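Local atomic coordinates of leucyl-tRNA synthetase subunit alpha (PDB entry 3O0A), a protein that attaches leucine to its tRNA and, through its CP1 hydrolytic domain, probably edits by hydrolysing tRNA charged with the wrong amino acid. Residues R98-Y112 with K121-E133. Numbering follows the deposited sequence.
Sequences RTMEEDKEGVFLGVY and KIPVWSANYVLYE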
loop_
_atom_site.group_PDB
_atom_site.type_symbol
_atom_site.label_atom_id
_atom_site.label_comp_id
_atom_site.label_asym_id
_atom_site.label_seq_id
_atom_site.Cartn_x
_atom_site.Cartn_y
_atom_site.Cartn_z
ATOM N N ARG A 98 -5.302 13.127 13.700
ATOM C CA ARG A 98 -4.609 12.380 12.648
ATOM C C ARG A 98 -5.392 12.303 11.343
ATOM O O ARG A 98 -4.848 11.863 10.307
ATOM C CB ARG A 98 -4.281 10.961 13.132
ATOM C CG ARG A 98 -3.128 10.941 14.133
ATOM C CD ARG A 98 -2.891 9.572 14.693
ATOM N NE ARG A 98 -2.865 8.590 13.605
ATOM C CZ ARG A 98 -2.497 7.324 13.733
ATOM N NH1 ARG A 98 -2.087 6.859 14.911
ATOM N NH2 ARG A 98 -2.552 6.518 12.670
ATOM N N THR A 99 -6.669 12.666 11.419
ATOM C CA THR A 99 -7.612 12.488 10.310
ATOM C C THR A 99 -8.322 13.788 9.919
ATOM O O THR A 99 -8.941 13.863 8.854
ATOM C CB THR A 99 -8.685 11.434 10.645
ATOM O OG1 THR A 99 -9.407 11.863 11.799
ATOM C CG2 THR A 99 -8.052 10.064 10.921
ATOM N N MET A 100 -8.279 14.794 10.789
ATOM C CA MET A 100 -8.754 16.128 10.394
ATOM C C MET A 100 -7.694 16.722 9.486
ATOM O O MET A 100 -6.825 17.478 9.913
ATOM C CB MET A 100 -9.094 17.030 11.587
ATOM C CG MET A 100 -10.582 17.034 11.902
ATOM S SD MET A 100 -11.058 18.029 13.309
ATOM C CE MET A 100 -11.371 19.606 12.513
ATOM N N GLU A 101 -7.811 16.341 8.218
ATOM C CA GLU A 101 -6.762 16.433 7.207
ATOM C C GLU A 101 -6.692 17.801 6.525
ATOM O O GLU A 101 -7.395 18.049 5.545
ATOM C CB GLU A 101 -7.032 15.368 6.141
ATOM C CG GLU A 101 -8.528 15.171 5.870
ATOM C CD GLU A 101 -8.823 14.683 4.471
ATOM O OE1 GLU A 101 -8.482 13.526 4.162
ATOM O OE2 GLU A 101 -9.417 15.458 3.688
ATOM N N GLU A 102 -5.840 18.677 7.043
ATOM C CA GLU A 102 -5.511 19.911 6.343
ATOM C C GLU A 102 -4.017 19.925 5.998
ATOM O O GLU A 102 -3.494 20.920 5.487
ATOM C CB GLU A 102 -5.919 21.136 7.173
ATOM C CG GLU A 102 -6.469 22.303 6.344
ATOM C CD GLU A 102 -7.930 22.130 5.929
ATOM O OE1 GLU A 102 -8.416 20.981 5.831
ATOM O OE2 GLU A 102 -8.598 23.160 5.688
ATOM N N ASP A 103 -3.353 18.802 6.276
ATOM C CA ASP A 103 -1.948 18.571 5.934
ATOM C C ASP A 103 -1.533 17.179 6.377
ATOM O O ASP A 103 -0.700 17.033 7.268
ATOM C CB ASP A 103 -1.012 19.593 6.590
ATOM C CG ASP A 103 -0.505 20.631 5.613
ATOM O OD1 ASP A 103 0.172 20.253 4.630
ATOM O OD2 ASP A 103 -0.773 21.826 5.841
ATOM N N LYS A 104 -2.137 16.164 5.779
ATOM C CA LYS A 104 -1.636 14.785 5.868
ATOM C C LYS A 104 -0.126 14.753 6.079
ATOM O O LYS A 104 0.597 15.584 5.525
ATOM C CB LYS A 104 -1.972 14.051 4.583
ATOM C CG LYS A 104 -3.442 14.054 4.279
ATOM C CD LYS A 104 -3.756 13.203 3.091
ATOM C CE LYS A 104 -5.206 12.791 3.150
ATOM N NZ LYS A 104 -5.353 11.605 4.030
ATOM N N GLU A 105 0.344 13.800 6.881
ATOM C CA GLU A 105 1.768 13.687 7.179
ATOM C C GLU A 105 2.201 12.240 7.045
ATOM O O GLU A 105 1.507 11.335 7.508
ATOM C CB GLU A 105 2.110 14.195 8.590
ATOM C CG GLU A 105 3.639 14.338 8.809
ATOM C CD GLU A 105 4.053 14.768 10.217
ATOM O OE1 GLU A 105 3.184 15.203 11.008
ATOM O OE2 GLU A 105 5.273 14.682 10.523
ATOM N N GLY A 106 3.345 12.040 6.404
ATOM C CA GLY A 106 3.931 10.710 6.310
ATOM C C GLY A 106 5.426 10.710 6.069
ATOM O O GLY A 106 6.059 11.759 5.909
ATOM N N VAL A 107 5.986 9.510 6.022
ATOM C CA VAL A 107 7.424 9.320 5.888
ATOM C C VAL A 107 7.683 8.091 5.024
ATOM O O VAL A 107 6.932 7.107 5.092
ATOM C CB VAL A 107 8.126 9.161 7.263
ATOM C CG1 VAL A 107 8.095 10.473 8.051
ATOM C CG2 VAL A 107 7.535 8.007 8.085
ATOM N N PHE A 108 8.716 8.163 4.194
ATOM C CA PHE A 108 9.056 7.043 3.299
ATOM C C PHE A 108 9.919 6.062 4.081
ATOM O O PHE A 108 10.878 6.475 4.744
ATOM C CB PHE A 108 9.792 7.585 2.071
ATOM C CG PHE A 108 10.332 6.535 1.125
ATOM C CD1 PHE A 108 9.578 5.420 0.754
ATOM C CD2 PHE A 108 11.606 6.703 0.572
ATOM C CE1 PHE A 108 10.103 4.472 -0.133
ATOM C CE2 PHE A 108 12.142 5.783 -0.319
ATOM C CZ PHE A 108 11.388 4.656 -0.683
ATOM N N LEU A 109 9.573 4.777 4.008
ATOM C CA LEU A 109 10.315 3.734 4.724
ATOM C C LEU A 109 11.545 3.197 3.980
ATOM O O LEU A 109 12.326 2.425 4.541
ATOM C CB LEU A 109 9.368 2.589 5.122
ATOM C CG LEU A 109 8.133 2.997 5.941
ATOM C CD1 LEU A 109 7.367 1.721 6.388
ATOM C CD2 LEU A 109 8.457 3.924 7.148
ATOM N N GLY A 110 11.723 3.608 2.725
ATOM C CA GLY A 110 12.932 3.274 1.982
ATOM C C GLY A 110 12.918 1.914 1.302
ATOM O O GLY A 110 13.948 1.448 0.816
ATOM N N VAL A 111 11.757 1.268 1.267
ATOM C CA VAL A 111 11.636 -0.017 0.575
ATOM C C VAL A 111 10.505 0.058 -0.434
ATOM O O VAL A 111 9.630 0.923 -0.327
ATOM C CB VAL A 111 11.383 -1.195 1.557
ATOM C CG1 VAL A 111 12.601 -1.366 2.500
ATOM C CG2 VAL A 111 10.089 -0.992 2.371
ATOM N N TYR A 112 10.532 -0.865 -1.391
ATOM C CA TYR A 112 9.495 -0.958 -2.412
ATOM C C TYR A 112 8.830 -2.326 -2.359
ATOM O O TYR A 112 9.502 -3.371 -2.362
ATOM C CB TYR A 112 10.104 -0.711 -3.787
ATOM C CG TYR A 112 10.681 0.676 -3.913
ATOM C CD1 TYR A 112 11.954 0.974 -3.421
ATOM C CD2 TYR A 112 9.940 1.698 -4.501
ATOM C CE1 TYR A 112 12.476 2.271 -3.523
ATOM C CE2 TYR A 112 10.457 2.976 -4.622
ATOM C CZ TYR A 112 11.711 3.258 -4.125
ATOM O OH TYR A 112 12.211 4.532 -4.251
ATOM N N LYS A 121 7.036 -2.352 -8.671
ATOM C CA LYS A 121 7.591 -2.025 -7.362
ATOM C C LYS A 121 7.165 -0.619 -6.947
ATOM O O LYS A 121 7.409 0.368 -7.663
ATOM C CB LYS A 121 9.111 -2.187 -7.386
ATOM C CG LYS A 121 9.531 -3.643 -7.563
ATOM C CD LYS A 121 11.025 -3.778 -7.763
ATOM C CE LYS A 121 11.395 -5.192 -8.231
ATOM N NZ LYS A 121 11.069 -6.184 -7.183
ATOM N N ILE A 122 6.490 -0.538 -5.806
ATOM C CA ILE A 122 5.864 0.699 -5.350
ATOM C C ILE A 122 6.343 1.043 -3.929
ATOM O O ILE A 122 6.520 0.142 -3.110
ATOM C CB ILE A 122 4.307 0.641 -5.459
ATOM C CG1 ILE A 122 3.719 -0.506 -4.635
ATOM C CG2 ILE A 122 3.863 0.512 -6.935
ATOM C CD1 ILE A 122 2.193 -0.457 -4.547
ATOM N N PRO A 123 6.591 2.342 -3.646
ATOM C CA PRO A 123 7.207 2.719 -2.370
ATOM C C PRO A 123 6.300 2.515 -1.157
ATOM O O PRO A 123 5.083 2.717 -1.240
ATOM C CB PRO A 123 7.528 4.206 -2.564
ATOM C CG PRO A 123 6.515 4.671 -3.551
ATOM C CD PRO A 123 6.321 3.524 -4.489
ATOM N N VAL A 124 6.904 2.099 -0.044
ATOM C CA VAL A 124 6.186 1.907 1.204
ATOM C C VAL A 124 6.434 3.084 2.140
ATOM O O VAL A 124 7.583 3.403 2.446
ATOM C CB VAL A 124 6.574 0.592 1.893
ATOM C CG1 VAL A 124 5.658 0.332 3.105
ATOM C CG2 VAL A 124 6.482 -0.566 0.908
ATOM N N TRP A 125 5.332 3.696 2.569
ATOM C CA TRP A 125 5.292 4.850 3.462
ATOM C C TRP A 125 4.566 4.509 4.768
ATOM O O TRP A 125 3.888 3.480 4.869
ATOM C CB TRP A 125 4.538 5.981 2.755
ATOM C CG TRP A 125 5.309 6.633 1.678
ATOM C CD1 TRP A 125 5.695 6.091 0.476
ATOM C CD2 TRP A 125 5.794 7.970 1.692
ATOM N NE1 TRP A 125 6.405 7.021 -0.255
ATOM C CE2 TRP A 125 6.483 8.181 0.470
ATOM C CE3 TRP A 125 5.727 9.013 2.623
ATOM C CZ2 TRP A 125 7.087 9.397 0.157
ATOM C CZ3 TRP A 125 6.342 10.223 2.315
ATOM C CH2 TRP A 125 7.015 10.401 1.095
ATOM N N SER A 126 4.736 5.353 5.783
ATOM C CA SER A 126 3.827 5.364 6.929
ATOM C C SER A 126 3.159 6.729 6.936
ATOM O O SER A 126 3.779 7.720 6.534
ATOM C CB SER A 126 4.570 5.118 8.241
ATOM O OG SER A 126 3.680 4.985 9.338
ATOM N N ALA A 127 1.896 6.780 7.357
ATOM C CA ALA A 127 1.142 8.055 7.360
ATOM C C ALA A 127 0.106 8.168 8.470
ATOM O O ALA A 127 -0.391 7.157 8.962
ATOM C CB ALA A 127 0.501 8.308 5.996
ATOM N N ASN A 128 -0.199 9.406 8.876
ATOM C CA ASN A 128 -1.125 9.650 9.990
ATOM C C ASN A 128 -2.566 9.241 9.705
ATOM O O ASN A 128 -3.285 8.798 10.612
ATOM C CB ASN A 128 -1.062 11.103 10.482
ATOM C CG ASN A 128 -1.468 12.116 9.420
ATOM O OD1 ASN A 128 -1.569 11.799 8.232
ATOM N ND2 ASN A 128 -1.694 13.359 9.856
ATOM N N TYR A 129 -2.980 9.352 8.444
ATOM C CA TYR A 129 -4.388 9.132 8.083
ATOM C C TYR A 129 -4.812 7.655 8.043
ATOM O O TYR A 129 -6.005 7.340 7.947
ATOM C CB TYR A 129 -4.731 9.866 6.773
ATOM C CG TYR A 129 -4.244 9.206 5.490
ATOM C CD1 TYR A 129 -2.930 9.387 5.030
ATOM C CD2 TYR A 129 -5.106 8.434 4.712
ATOM C CE1 TYR A 129 -2.482 8.783 3.841
ATOM C CE2 TYR A 129 -4.666 7.824 3.521
ATOM C CZ TYR A 129 -3.368 8.010 3.086
ATOM O OH TYR A 129 -2.949 7.419 1.910
ATOM N N VAL A 130 -3.832 6.758 8.124
ATOM C CA VAL A 130 -4.083 5.341 8.097
ATOM C C VAL A 130 -4.082 4.841 9.536
ATOM O O VAL A 130 -3.080 4.954 10.239
ATOM C CB VAL A 130 -3.033 4.609 7.208
ATOM C CG1 VAL A 130 -3.172 3.098 7.328
ATOM C CG2 VAL A 130 -3.211 5.044 5.761
ATOM N N LEU A 131 -5.228 4.326 9.969
ATOM C CA LEU A 131 -5.371 3.870 11.346
ATOM C C LEU A 131 -5.033 2.393 11.440
ATOM O O LEU A 131 -5.451 1.604 10.597
ATOM C CB LEU A 131 -6.789 4.142 11.866
ATOM C CG LEU A 131 -7.199 5.624 11.927
ATOM C CD1 LEU A 131 -8.646 5.788 12.427
ATOM C CD2 LEU A 131 -6.233 6.442 12.788
ATOM N N TYR A 132 -4.292 2.020 12.484
ATOM C CA TYR A 132 -3.916 0.624 12.677
ATOM C C TYR A 132 -5.139 -0.300 12.762
ATOM O O TYR A 132 -5.081 -1.460 12.360
ATOM C CB TYR A 132 -3.004 0.464 13.902
ATOM C CG TYR A 132 -2.440 -0.935 14.043
ATOM C CD1 TYR A 132 -1.640 -1.488 13.041
ATOM C CD2 TYR A 132 -2.718 -1.709 15.162
ATOM C CE1 TYR A 132 -1.126 -2.775 13.158
ATOM C CE2 TYR A 132 -2.205 -3.004 15.289
ATOM C CZ TYR A 132 -1.410 -3.522 14.283
ATOM O OH TYR A 132 -0.907 -4.800 14.406
ATOM N N GLU A 133 -6.246 0.246 13.265
ATOM C CA GLU A 133 -7.468 -0.515 13.504
ATOM C C GLU A 133 -8.254 -0.840 12.235
ATOM O O GLU A 133 -9.115 -1.729 12.249
ATOM C CB GLU A 133 -8.371 0.240 14.493
ATOM C CG GLU A 133 -7.757 0.437 15.889
ATOM C CD GLU A 133 -6.622 1.462 15.927
ATOM O OE1 GLU A 133 -6.631 2.413 15.118
ATOM O OE2 GLU A 133 -5.707 1.309 16.772
HETATM O O HOH W 1 -3.381 4.022 14.191
#
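The backbone oxygen Asn-128 O is held by two nitrogens of one arginine. Arg-98 NE lies 3.0 Å from Asn-128 O, in the carbonyl plane and on a lone pair. Arg-98 NH2 also bonds Asn-128 O, at 3.2 Å, but from above that plane. The oxygen sits at the guanidinium edge, while Leu-131 CD2 covers one face. The other terminal nitrogen, NH1, forms a salt bridge with Glu-61.

The Asn-128 side chain turns toward the loop that leads into strand 106-109. A chi1 of 62° tucks CG in among the backbone atoms and brings OD1 to Glu-105 N. That N-H points straight at OD1 (177°), but from above the amide plane, not on a lone pair. Asn-128 N returns a bond to Glu-105 O at 2.9 Å. Nearby, Lys-104 bends at its last torsion and sets NZ over one face of the Tyr-129 ring, displaced toward CG, in a cation-pi contact 3.4 Å from the centroid. Val-130 CG2 lies over the opposite face, and the Tyr-129 hydroxyl is bonded to Asp-149.

Strands 106-109 and 121-127 pair antiparallel in a beta hairpin. Val-107 and Ser-126 exchange two backbone bonds. On one face, Phe-108 CB lies over the six-membered ring of Trp-125, 3.8 Å from its centroid, as a CH-pi contact. The Phe-108 ring reaches on to Pro-123, with CE1 3.6 Å from Pro-123 CB. On the other face, Val-107 and Ser-126 meet Phe-86 of helix 80-91. A beta bulge between Phe-108 and Tyr-112 shifts the register by two, yet Val-124 still bonds both Leu-109 and Val-111.

Asn-128 is thus held through O, N and OD1. The end of helix 95-99 and the loop at Glu-105 grip the turn together, which probably fixes its orientation.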